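Local coordinates for protein MmoQ Response regulator (Methylococcus capsulatus, PDB 3LJX) that probably makes cyclic di-GMP from two GTP as a full-length response regulator with a GGDEF domain, the present piece being its all-helical HDOD part, at residues A115-L120 with E134-G139; S128-K133 with G217-Q222. One frame throughout, in Å; residues are numbered along the deposited sequence.

Interaction 1: residues A115-L120 with E134-G139; sequences ARAVAL and EAFTLG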
loop_
_atom_site.group_PDB
_atom_site.type_symbol
_atom_site.label_atom_id
_atom_site.label_comp_id
_atom_site.label_asym_id
_atom_site.label_seq_id
_atom_site.Cartn_x
_atom_site.Cartn_y
_atom_site.Cartn_z
ATOM N N ALA A 115 -8.710 0.079 4.119
ATOM C CA ALA A 115 -9.654 1.179 4.276
ATOM C C ALA A 115 -9.162 2.373 3.468
ATOM O O ALA A 115 -9.945 3.036 2.781
ATOM C CB ALA A 115 -9.826 1.557 5.769
ATOM N N ARG A 116 -7.855 2.634 3.545
ATOM C CA ARG A 116 -7.263 3.716 2.769
ATOM C C ARG A 116 -7.362 3.457 1.266
ATOM O O ARG A 116 -7.719 4.349 0.502
ATOM C CB ARG A 116 -5.806 3.951 3.178
ATOM C CG ARG A 116 -5.198 5.200 2.557
ATOM C CD ARG A 116 -3.762 5.395 3.032
ATOM N NE ARG A 116 -3.002 4.180 2.807
ATOM C CZ ARG A 116 -2.303 3.544 3.738
ATOM N NH1 ARG A 116 -2.234 4.027 4.966
ATOM N NH2 ARG A 116 -1.671 2.419 3.430
ATOM N N ALA A 117 -7.045 2.240 0.835
ATOM C CA ALA A 117 -7.192 1.885 -0.573
ATOM C C ALA A 117 -8.627 2.171 -1.024
ATOM O O ALA A 117 -8.850 2.774 -2.075
ATOM C CB ALA A 117 -6.857 0.417 -0.791
ATOM N N VAL A 118 -9.599 1.745 -0.220
ATOM C CA VAL A 118 -11.011 1.888 -0.587
ATOM C C VAL A 118 -11.407 3.360 -0.658
ATOM O O VAL A 118 -12.077 3.797 -1.611
ATOM C CB VAL A 118 -11.933 1.177 0.415
ATOM C CG1 VAL A 118 -13.379 1.648 0.227
ATOM C CG2 VAL A 118 -11.812 -0.340 0.271
ATOM N N ALA A 119 -10.975 4.129 0.340
ATOM C CA ALA A 119 -11.235 5.569 0.350
ATOM C C ALA A 119 -10.624 6.278 -0.860
ATOM O O ALA A 119 -11.265 7.133 -1.478
ATOM C CB ALA A 119 -10.744 6.216 1.663
ATOM N N LEU A 120 -9.385 5.936 -1.195
ATOM C CA LEU A 120 -8.706 6.637 -2.276
ATOM C C LEU A 120 -9.389 6.310 -3.594
ATOM O O LEU A 120 -9.561 7.174 -4.456
ATOM C CB LEU A 120 -7.217 6.285 -2.321
ATOM C CG LEU A 120 -6.409 7.064 -3.363
ATOM C CD1 LEU A 120 -6.576 8.603 -3.210
ATOM C CD2 LEU A 120 -4.940 6.661 -3.308
ATOM N N GLU A 134 -5.950 1.932 -10.171
ATOM C CA GLU A 134 -4.520 2.114 -9.916
ATOM C C GLU A 134 -4.326 2.891 -8.610
ATOM O O GLU A 134 -3.377 2.632 -7.852
ATOM C CB GLU A 134 -3.847 2.824 -11.097
ATOM C CG GLU A 134 -3.949 2.024 -12.414
ATOM C CD GLU A 134 -3.269 2.721 -13.601
ATOM O OE1 GLU A 134 -3.116 3.961 -13.571
ATOM O OE2 GLU A 134 -2.881 2.023 -14.567
ATOM N N ALA A 135 -5.232 3.842 -8.351
ATOM C CA ALA A 135 -5.186 4.620 -7.120
ATOM C C ALA A 135 -5.445 3.717 -5.916
ATOM O O ALA A 135 -4.798 3.859 -4.874
ATOM C CB ALA A 135 -6.209 5.777 -7.165
ATOM N N PHE A 136 -6.393 2.791 -6.060
ATOM C CA PHE A 136 -6.700 1.850 -4.985
ATOM C C PHE A 136 -5.411 1.174 -4.530
ATOM O O PHE A 136 -5.083 1.129 -3.341
ATOM C CB PHE A 136 -7.672 0.784 -5.480
ATOM C CG PHE A 136 -7.924 -0.304 -4.486
ATOM C CD1 PHE A 136 -6.979 -1.309 -4.283
ATOM C CD2 PHE A 136 -9.105 -0.335 -3.750
ATOM C CE1 PHE A 136 -7.206 -2.328 -3.361
ATOM C CE2 PHE A 136 -9.335 -1.344 -2.819
ATOM C CZ PHE A 136 -8.386 -2.347 -2.629
ATOM N N THR A 137 -4.682 0.668 -5.516
ATOM C CA THR A 137 -3.452 -0.054 -5.287
ATOM C C THR A 137 -2.419 0.806 -4.584
ATOM O O THR A 137 -1.774 0.358 -3.630
ATOM C CB THR A 137 -2.879 -0.580 -6.618
ATOM O OG1 THR A 137 -3.878 -1.366 -7.275
ATOM C CG2 THR A 137 -1.658 -1.448 -6.374
ATOM N N LEU A 138 -2.252 2.044 -5.034
ATOM C CA LEU A 138 -1.309 2.932 -4.351
ATOM C C LEU A 138 -1.728 3.191 -2.898
ATOM O O LEU A 138 -0.883 3.241 -1.994
ATOM C CB LEU A 138 -1.150 4.248 -5.089
ATOM C CG LEU A 138 -0.096 5.152 -4.451
ATOM C CD1 LEU A 138 1.228 4.408 -4.273
ATOM C CD2 LEU A 138 0.101 6.427 -5.274
ATOM N N GLY A 139 -3.031 3.339 -2.674
ATOM C CA GLY A 139 -3.543 3.533 -1.332
ATOM C C GLY A 139 -3.220 2.317 -0.473
ATOM O O GLY A 139 -2.720 2.438 0.648
#
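The F136 ring carries the methyl of A117 on one face: A117 CB stands 3.5 Å from the F136 ring centroid, almost on the normal, a CH-pi contact. With CG trans to the main-chain nitrogen (chi1 174°), the F136 ring swings back to helix 115-120, where V118 CG2 runs alongside it. The R116 guanidinium meets G139 at its edge. Side-on, R116 NE (2.8 Å) and R116 NH2 (3.0 Å) both donate in the guanidinium plane to G139 O, the NE bond being the straighter at 153°. A bend at chi3 turns this edge to the carbonyl, and D143 forms a salt bridge with the same NH2. A lysine in place of R116 would probably lose this two-nitrogen grip, its single amino group having to serve both G139 O and the D143 charge. The approach of A117 CA to G139 CA, 4.1 Å, is possible because G139 has no side chain there; L120 CG meets A135 CB at 4.0 Å. The two helix segments run nearly antiparallel (151°), 7.2 Å apart at closest approach. Helix 214-233 covers L120 through L223 and A226, while T137 packs against helix 47-58.

Interaction 2: residues S128-K133 with G217-Q222; sequences STVAPK and GRFARQ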
loop_
_atom_site.group_PDB
_atom_site.type_symbol
_atom_site.label_atom_id
_atom_site.label_comp_id
_atom_site.label_asym_id
_atom_site.label_seq_id
_atom_site.Cartn_x
_atom_site.Cartn_y
_atom_site.Cartn_z
ATOM N N SER A 128 -10.826 13.322 -11.864
ATOM C CA SER A 128 -10.218 12.995 -13.147
ATOM C C SER A 128 -8.692 13.020 -13.138
ATOM O O SER A 128 -8.086 13.396 -14.138
ATOM C CB SER A 128 -10.737 13.950 -14.221
ATOM O OG SER A 128 -12.130 13.787 -14.381
ATOM N N THR A 129 -8.076 12.634 -12.025
ATOM C CA THR A 129 -6.622 12.662 -11.912
ATOM C C THR A 129 -5.996 11.352 -12.386
ATOM O O THR A 129 -5.237 11.325 -13.360
ATOM C CB THR A 129 -6.165 12.949 -10.460
ATOM O OG1 THR A 129 -6.910 12.123 -9.547
ATOM C CG2 THR A 129 -6.406 14.393 -10.116
ATOM N N VAL A 130 -6.314 10.267 -11.691
ATOM C CA VAL A 130 -5.718 8.971 -11.989
ATOM C C VAL A 130 -6.808 7.914 -12.158
ATOM O O VAL A 130 -7.969 8.147 -11.806
ATOM C CB VAL A 130 -4.768 8.544 -10.855
ATOM C CG1 VAL A 130 -3.728 9.621 -10.609
ATOM C CG2 VAL A 130 -5.554 8.294 -9.577
ATOM N N ALA A 131 -6.442 6.762 -12.714
ATOM C CA ALA A 131 -7.372 5.634 -12.800
ATOM C C ALA A 131 -7.614 5.112 -11.390
ATOM O O ALA A 131 -6.662 4.795 -10.671
ATOM C CB ALA A 131 -6.793 4.540 -13.672
ATOM N N PRO A 132 -8.884 5.037 -10.977
ATOM C CA PRO A 132 -9.195 4.623 -9.588
ATOM C C PRO A 132 -8.681 3.234 -9.207
ATOM O O PRO A 132 -8.243 3.033 -8.070
ATOM C CB PRO A 132 -10.725 4.695 -9.523
ATOM C CG PRO A 132 -11.080 5.779 -10.579
ATOM C CD PRO A 132 -10.050 5.609 -11.684
ATOM N N LYS A 133 -8.707 2.284 -10.130
ATOM C CA LYS A 133 -8.166 0.961 -9.811
ATOM C C LYS A 133 -6.664 1.020 -9.503
ATOM O O LYS A 133 -6.165 0.258 -8.667
ATOM C CB LYS A 133 -8.448 -0.050 -10.927
ATOM C CG LYS A 133 -7.745 0.232 -12.243
ATOM C CD LYS A 133 -8.021 -0.893 -13.273
ATOM C CE LYS A 133 -7.923 -0.350 -14.703
ATOM N NZ LYS A 133 -8.062 -1.411 -15.754
ATOM N N GLY A 217 0.022 17.770 -7.350
ATOM C CA GLY A 217 -0.508 18.399 -6.152
ATOM C C GLY A 217 -1.917 17.914 -5.862
ATOM O O GLY A 217 -2.277 17.655 -4.710
ATOM N N ARG A 218 -2.718 17.759 -6.912
ATOM C CA ARG A 218 -4.110 17.366 -6.716
ATOM C C ARG A 218 -4.194 15.917 -6.250
ATOM O O ARG A 218 -4.957 15.581 -5.332
ATOM C CB ARG A 218 -4.931 17.579 -7.983
ATOM C CG ARG A 218 -6.425 17.452 -7.761
ATOM C CD ARG A 218 -7.169 17.635 -9.063
ATOM N NE ARG A 218 -7.771 18.953 -9.143
ATOM C CZ ARG A 218 -9.071 19.174 -8.991
ATOM N NH1 ARG A 218 -9.893 18.153 -8.772
ATOM N NH2 ARG A 218 -9.550 20.411 -9.065
ATOM N N PHE A 219 -3.389 15.059 -6.860
ATOM C CA PHE A 219 -3.362 13.666 -6.449
ATOM C C PHE A 219 -2.826 13.580 -5.013
ATOM O O PHE A 219 -3.361 12.831 -4.194
ATOM C CB PHE A 219 -2.520 12.843 -7.430
ATOM C CG PHE A 219 -2.567 11.361 -7.191
ATOM C CD1 PHE A 219 -3.718 10.751 -6.736
ATOM C CD2 PHE A 219 -1.456 10.571 -7.461
ATOM C CE1 PHE A 219 -3.758 9.375 -6.521
ATOM C CE2 PHE A 219 -1.487 9.198 -7.254
ATOM C CZ PHE A 219 -2.647 8.599 -6.785
ATOM N N ALA A 220 -1.799 14.370 -4.698
ATOM C CA ALA A 220 -1.280 14.397 -3.334
ATOM C C ALA A 220 -2.389 14.757 -2.329
ATOM O O ALA A 220 -2.530 14.117 -1.283
ATOM C CB ALA A 220 -0.088 15.369 -3.212
ATOM N N ARG A 221 -3.176 15.778 -2.639
ATOM C CA ARG A 221 -4.260 16.171 -1.738
ATOM C C ARG A 221 -5.297 15.047 -1.626
ATOM O O ARG A 221 -5.892 14.850 -0.566
ATOM C CB ARG A 221 -4.910 17.481 -2.181
ATOM C CG ARG A 221 -4.078 18.724 -1.830
ATOM C CD ARG A 221 -4.769 20.043 -2.225
ATOM N NE ARG A 221 -4.670 20.288 -3.663
ATOM C CZ ARG A 221 -3.591 20.796 -4.250
ATOM N NH1 ARG A 221 -2.521 21.119 -3.523
ATOM N NH2 ARG A 221 -3.570 20.975 -5.565
ATOM N N GLN A 222 -5.479 14.278 -2.696
ATOM C CA GLN A 222 -6.414 13.151 -2.654
ATOM C C GLN A 222 -5.900 12.029 -1.770
ATOM O O GLN A 222 -6.673 11.388 -1.037
ATOM C CB GLN A 222 -6.699 12.625 -4.049
ATOM C CG GLN A 222 -7.494 13.596 -4.945
ATOM C CD GLN A 222 -7.515 13.121 -6.400
ATOM O OE1 GLN A 222 -6.530 12.544 -6.894
ATOM N NE2 GLN A 222 -8.633 13.359 -7.089
#
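The irregular loop S128-V130 passes beside helix segment 217-222, nearest at T129 and F219 with their CA atoms 6.4 Å apart, before A131 takes the N-cap position of the next helix. T129 and Q222 reach for each other from opposite directions, and T129 OG1 donates to Q222 OE1 at 2.7 Å. The hydroxyl sits in the carbonyl plane on a lone pair, with a C=O...donor angle of 110°. With chi1 at 47°, T129 OG1 is tucked between its own N and carbonyl carbon, facing the amide, while T129 CG2 is left to lie against R218 CD at 3.5 Å, the two side chains crossing at about a right angle. V130 covers one face of the F219 ring: V130 CG1 stands 3.8 Å from the F219 centroid, practically on its normal, in a CH-pi contact, and V130 CG2 approaches F219 CE1 at 3.7 Å. The T129 carbonyl is also bound by R215, and Q222 and V130 both pack on T124 of helix 106-125. A loop between two helices is thus fastened to a third by one polar bond and one CH-pi contact, a loop-to-helix tether in the all-helical fold of this HDOD-containing piece.

How the interactions relate
Of the parts involved, helix 106-125 comes first along the chain and supplies 115-120; the chain then turns through the loop holding 128-130 and returns as helix 132-141, whose 134-139 closes interaction 1 across 13 intervening residues as a helical hairpin. Interaction 2 closes a far longer loop: 83 residues, mostly helix, separate 128-133 from 217-222 on helix 214-233. Their segments alternate along the chain, so the two closures cross rather than nest. Centres lie about 10 Å apart and the contacts touch, L120 CD1 lying 3.5 Å from Q222 O and A135 CB likewise 3.5 Å from V130 CG2. Together they bind the hairpin and its connecting loop to the later helix 214-233.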